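Local coordinates for protein nitrite transporter NirC (Salmonella enterica subsp. enterica serovar Typhimurium, PDB 4FC4) that carries nitrite across the cytoplasmic membrane in both directions, for uptake and export, as a pentameric channel of the formate/nitrite transporter family, at residues E78-H83 against A103-T108; K8-A13 against A93-H98. All coordinates share one frame; numbering follows the deposited sequence.

Contact 1. Residues E78-H83 against A103-T108; sequences ELFTGH and AILPQT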
loop_
_atom_site.group_PDB
_atom_site.type_symbol
_atom_site.label_atom_id
_atom_site.label_comp_id
_atom_site.label_asym_id
_atom_site.label_seq_id
_atom_site.Cartn_x
_atom_site.Cartn_y
_atom_site.Cartn_z
ATOM N N GLU B 78 22.543 -15.192 4.140
ATOM C CA GLU B 78 22.566 -16.334 3.184
ATOM C C GLU B 78 21.508 -17.402 3.481
ATOM O O GLU B 78 21.504 -17.969 4.549
ATOM C CB GLU B 78 23.971 -16.947 3.083
ATOM C CG GLU B 78 25.018 -15.892 2.754
ATOM C CD GLU B 78 24.978 -15.364 1.297
ATOM O OE1 GLU B 78 24.318 -15.973 0.407
ATOM O OE2 GLU B 78 25.688 -14.360 1.001
ATOM N N LEU B 79 20.607 -17.640 2.538
ATOM C CA LEU B 79 19.429 -18.463 2.744
ATOM C C LEU B 79 19.588 -19.699 1.899
ATOM O O LEU B 79 19.785 -19.625 0.695
ATOM C CB LEU B 79 18.149 -17.693 2.313
ATOM C CG LEU B 79 16.787 -18.356 2.639
ATOM C CD1 LEU B 79 16.699 -18.726 4.124
ATOM C CD2 LEU B 79 15.558 -17.504 2.181
ATOM N N PHE B 80 19.506 -20.861 2.535
ATOM C CA PHE B 80 19.774 -22.089 1.829
ATOM C C PHE B 80 18.827 -22.229 0.630
ATOM O O PHE B 80 19.269 -22.670 -0.441
ATOM C CB PHE B 80 19.696 -23.309 2.765
ATOM C CG PHE B 80 19.330 -24.586 2.052
ATOM C CD1 PHE B 80 17.979 -24.918 1.839
ATOM C CD2 PHE B 80 20.332 -25.436 1.546
ATOM C CE1 PHE B 80 17.643 -26.085 1.154
ATOM C CE2 PHE B 80 19.994 -26.595 0.849
ATOM C CZ PHE B 80 18.655 -26.927 0.658
ATOM N N THR B 81 17.549 -21.848 0.787
ATOM C CA THR B 81 16.567 -22.135 -0.273
ATOM C C THR B 81 16.863 -21.325 -1.516
ATOM O O THR B 81 16.599 -21.763 -2.616
ATOM C CB THR B 81 15.102 -21.950 0.190
ATOM O OG1 THR B 81 14.966 -20.654 0.775
ATOM C CG2 THR B 81 14.741 -23.034 1.249
ATOM N N GLY B 82 17.463 -20.151 -1.341
ATOM C CA GLY B 82 17.840 -19.285 -2.475
ATOM C C GLY B 82 19.138 -19.810 -3.082
ATOM O O GLY B 82 19.314 -19.776 -4.305
ATOM N N HIS B 83 20.032 -20.306 -2.226
ATOM C CA HIS B 83 21.239 -20.952 -2.692
ATOM C C HIS B 83 20.956 -22.065 -3.676
ATOM O O HIS B 83 21.738 -22.257 -4.648
ATOM C CB HIS B 83 22.124 -21.410 -1.516
ATOM C CG HIS B 83 22.882 -20.287 -0.840
ATOM N ND1 HIS B 83 23.953 -20.508 -0.069
ATOM C CD2 HIS B 83 22.675 -18.893 -0.842
ATOM C CE1 HIS B 83 24.456 -19.336 0.394
ATOM N NE2 HIS B 83 23.673 -18.335 -0.080
ATOM N N ALA B 103 29.224 -28.769 -1.934
ATOM C CA ALA B 103 29.935 -28.545 -0.682
ATOM C C ALA B 103 29.304 -27.377 0.122
ATOM O O ALA B 103 29.353 -27.332 1.351
ATOM C CB ALA B 103 31.388 -28.277 -0.974
ATOM N N ILE B 104 28.676 -26.449 -0.585
ATOM C CA ILE B 104 28.177 -25.266 0.035
ATOM C C ILE B 104 26.759 -25.419 0.614
ATOM O O ILE B 104 26.508 -24.996 1.755
ATOM C CB ILE B 104 28.261 -24.084 -0.958
ATOM C CG1 ILE B 104 29.755 -23.772 -1.278
ATOM C CG2 ILE B 104 27.492 -22.901 -0.424
ATOM C CD1 ILE B 104 29.963 -22.593 -2.199
ATOM N N LEU B 105 25.841 -26.000 -0.172
ATOM C CA LEU B 105 24.425 -26.090 0.208
ATOM C C LEU B 105 24.232 -26.627 1.650
ATOM O O LEU B 105 23.474 -26.025 2.407
ATOM C CB LEU B 105 23.596 -26.905 -0.810
ATOM C CG LEU B 105 23.204 -26.205 -2.106
ATOM C CD1 LEU B 105 22.557 -27.216 -3.018
ATOM C CD2 LEU B 105 22.251 -24.989 -1.873
ATOM N N PRO B 106 24.899 -27.755 2.022
ATOM C CA PRO B 106 24.703 -28.288 3.391
ATOM C C PRO B 106 25.191 -27.317 4.500
ATOM O O PRO B 106 24.570 -27.221 5.581
ATOM C CB PRO B 106 25.543 -29.610 3.401
ATOM C CG PRO B 106 26.391 -29.573 2.154
ATOM C CD PRO B 106 25.636 -28.703 1.160
ATOM N N GLN B 107 26.312 -26.638 4.256
ATOM C CA GLN B 107 26.754 -25.568 5.142
ATOM C C GLN B 107 25.701 -24.450 5.315
ATOM O O GLN B 107 25.460 -24.004 6.458
ATOM C CB GLN B 107 27.982 -24.885 4.598
ATOM C CG GLN B 107 29.183 -25.760 4.312
ATOM C CD GLN B 107 30.438 -24.889 4.198
ATOM O OE1 GLN B 107 31.530 -25.419 4.163
ATOM N NE2 GLN B 107 30.267 -23.522 4.154
ATOM N N THR B 108 25.118 -23.980 4.211
ATOM C CA THR B 108 24.170 -22.857 4.305
ATOM C C THR B 108 23.007 -23.352 5.158
ATOM O O THR B 108 22.528 -22.674 6.060
ATOM C CB THR B 108 23.660 -22.397 2.931
ATOM O OG1 THR B 108 24.749 -22.296 1.992
ATOM C CG2 THR B 108 22.908 -21.005 3.045
#

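Contact 2. Residues K8-A13 against A93-H98; sequences KCAANA and AGTISH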
loop_
_atom_site.group_PDB
_atom_site.type_symbol
_atom_site.label_atom_id
_atom_site.label_comp_id
_atom_site.label_asym_id
_atom_site.label_seq_id
_atom_site.Cartn_x
_atom_site.Cartn_y
_atom_site.Cartn_z
ATOM N N LYS B 8 23.768 -12.267 -13.120
ATOM C CA LYS B 8 23.710 -11.851 -11.726
ATOM C C LYS B 8 23.639 -12.999 -10.705
ATOM O O LYS B 8 24.364 -12.976 -9.701
ATOM C CB LYS B 8 22.567 -10.868 -11.520
ATOM C CG LYS B 8 22.935 -9.413 -11.772
ATOM C CD LYS B 8 21.838 -8.669 -12.538
ATOM C CE LYS B 8 21.504 -7.347 -11.869
ATOM N NZ LYS B 8 20.454 -6.707 -12.698
ATOM N N CYS B 9 22.809 -14.016 -10.965
ATOM C CA CYS B 9 22.761 -15.193 -10.081
ATOM C C CYS B 9 24.056 -15.976 -10.053
ATOM O O CYS B 9 24.521 -16.436 -9.009
ATOM C CB CYS B 9 21.671 -16.129 -10.526
ATOM S SG CYS B 9 20.020 -15.454 -10.350
ATOM N N ALA B 10 24.603 -16.146 -11.237
ATOM C CA ALA B 10 25.888 -16.732 -11.439
ATOM C C ALA B 10 27.042 -15.921 -10.771
ATOM O O ALA B 10 27.979 -16.519 -10.248
ATOM C CB ALA B 10 26.122 -16.893 -12.945
ATOM N N ALA B 11 26.987 -14.589 -10.790
ATOM C CA ALA B 11 28.021 -13.802 -10.111
ATOM C C ALA B 11 27.780 -13.972 -8.615
ATOM O O ALA B 11 28.714 -14.154 -7.853
ATOM C CB ALA B 11 27.997 -12.345 -10.512
ATOM N N ASN B 12 26.526 -13.990 -8.195
ATOM C CA ASN B 12 26.250 -14.228 -6.796
ATOM C C ASN B 12 26.780 -15.603 -6.288
ATOM O O ASN B 12 27.261 -15.755 -5.157
ATOM C CB ASN B 12 24.772 -14.102 -6.584
ATOM C CG ASN B 12 24.402 -13.998 -5.124
ATOM O OD1 ASN B 12 25.053 -13.308 -4.340
ATOM N ND2 ASN B 12 23.357 -14.696 -4.749
ATOM N N ALA B 13 26.711 -16.611 -7.141
ATOM C CA ALA B 13 27.117 -17.924 -6.742
ATOM C C ALA B 13 28.635 -17.966 -6.506
ATOM O O ALA B 13 29.086 -18.566 -5.501
ATOM C CB ALA B 13 26.662 -18.919 -7.778
ATOM N N ALA B 93 26.409 -21.590 -15.622
ATOM C CA ALA B 93 27.188 -20.520 -16.256
ATOM C C ALA B 93 28.690 -20.780 -16.266
ATOM O O ALA B 93 29.428 -20.131 -17.001
ATOM C CB ALA B 93 26.920 -19.212 -15.554
ATOM N N GLY B 94 29.146 -21.722 -15.452
ATOM C CA GLY B 94 30.577 -22.038 -15.354
ATOM C C GLY B 94 31.302 -21.208 -14.306
ATOM O O GLY B 94 32.493 -21.295 -14.210
ATOM N N THR B 95 30.596 -20.405 -13.498
ATOM C CA THR B 95 31.290 -19.596 -12.468
ATOM C C THR B 95 31.726 -20.368 -11.198
ATOM O O THR B 95 32.627 -19.938 -10.467
ATOM C CB THR B 95 30.496 -18.349 -12.065
ATOM O OG1 THR B 95 29.315 -18.764 -11.394
ATOM C CG2 THR B 95 30.163 -17.457 -13.277
ATOM N N ILE B 96 31.083 -21.494 -10.944
ATOM C CA ILE B 96 31.477 -22.403 -9.877
ATOM C C ILE B 96 31.342 -23.841 -10.410
ATOM O O ILE B 96 30.685 -24.041 -11.437
ATOM C CB ILE B 96 30.590 -22.213 -8.636
ATOM C CG1 ILE B 96 29.122 -22.502 -8.977
ATOM C CG2 ILE B 96 30.741 -20.790 -8.076
ATOM C CD1 ILE B 96 28.275 -22.809 -7.768
ATOM N N SER B 97 31.953 -24.831 -9.739
ATOM C CA SER B 97 31.810 -26.249 -10.115
ATOM C C SER B 97 30.623 -26.930 -9.413
ATOM O O SER B 97 30.143 -26.426 -8.394
ATOM C CB SER B 97 33.091 -27.020 -9.785
ATOM O OG SER B 97 33.184 -27.185 -8.386
ATOM N N HIS B 98 30.160 -28.060 -9.978
ATOM C CA HIS B 98 29.209 -28.995 -9.350
ATOM C C HIS B 98 29.645 -29.223 -7.922
ATOM O O HIS B 98 28.821 -29.177 -6.985
ATOM C CB HIS B 98 29.188 -30.371 -10.070
ATOM C CG HIS B 98 28.292 -30.449 -11.307
ATOM N ND1 HIS B 98 28.791 -30.604 -12.567
ATOM C CD2 HIS B 98 26.882 -30.439 -11.440
ATOM C CE1 HIS B 98 27.767 -30.671 -13.457
ATOM N NE2 HIS B 98 26.596 -30.566 -12.766
#

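Contact 1. Residues E78-H83 against A103-T108
Ile-104 and His-83 begin this helix-to-helix contact within the aquaporin-like fold of the formate/nitrite transporter family: helix 98-125 lies against a break between helices 67-75 and 80-93, just where the chain turns helical again at Phe-80. Ile-104 does little here; its CG2 comes obliquely to the His-83 ring, 4.3 Å from ND1. Leu-105 reaches further. With CG lying beside its own backbone N (chi1 -78°), the side chain brings CD2 between two neighbours, 3.6 Å from CB of His-83 and 3.9 Å from CE2 of Phe-80, whose side chain it crosses at about a right angle. The carbonyl O of Leu-105 meets the edge of the Phe-80 ring, 3.3 Å from CD2. Pro-106 follows and kinks the helix, since its N has no bond to the turn before.

Thr-108 divides its two branches between different jobs. OG1 hydrogen-bonds ND1 of His-83 at 2.8 Å, while CG2, anti to the backbone N, lies over one face of the same imidazole and also reaches Phe-80 N at 3.4 Å. One turn on, Asn-112 hydrogen-bonds Phe-80 N and Glu-78 O, tying the break to helix 98-125. Arg-15 of helix 3-22 makes a salt bridge to Glu-78 OE2. His-83 has a partner at each nitrogen: at the ring's other nitrogen, NE2 points at Glu-78 OE1 with an N-H...O angle of 167°, though the 2.5 Å between them is unusually short and the exact length doubtful; the carboxylate carbon CD lies in the ring plane.

Contact 2. Residues K8-A13 against A93-H98
Ala-10 of helix 3-22 packs its methyl on that of Ala-93, CB to CB at 3.6 Å, at the end of helix 80-93, where the chain bends toward helix 98-125. Two methyls, with no longer side chain between them, allow this close approach. The carbonyl of Ala-10 is the polar half of the contact. Thr-95 OG1 donates a hydrogen bond to Ala-10 O at 2.9 Å, meeting the C=O at an angle of 125° and lying 35° off the carbonyl plane. The hydroxyl gets there because OG1 sits between the backbone N and carbonyl carbon of Thr-95 (chi1 67°), while the methyl CG2 remains 4.1 Å from Ala-10 CB. Thr-95 OG1 also has a weak hydrogen bond to Gly-90 O, back in helix 80-93.

One turn further on, Ala-13 faces Ile-96 and the contact turns to side-chain packing without a hydrogen bond. Its CB touches Ile-96 CD1 at 4.2 Å, and its carbonyl O lies 3.8 Å from Ile-96 CG2, so both branches of the isoleucine rest against a single alanine. Together the two alanines form a small-residue face, and the bend lying on it combines a Schellman motif closing helix 80-93, with Gly-94 at positive phi, and an N-cap of helix 98-125 by Ser-97 OG on Gln-100 N.

In the fold
Contacts 1 and 2 lie on the same side of the chain's centre, with centres 14 Å apart and nearest atoms about 5 Å apart, so they do not touch. Along the chain their segments alternate: 8-13, 78-83, 93-98, 103-108. Helix 80-93 starts in contact 1 and runs to contact 2, and the bend at 93-98 leads back along helix 98-125 to contact 1. Helix 3-22 borders both sites, supplying the alanine face at 8-13 and, further on, Ile-16 beside His-83. Contact 1, centred about 10 Å from the chain's centre, joins the break before helix 80-93 to a predicted membrane helix; contact 2, centred about 21 Å from it, probably anchors the amino-terminal helix where helix 80-93 ends.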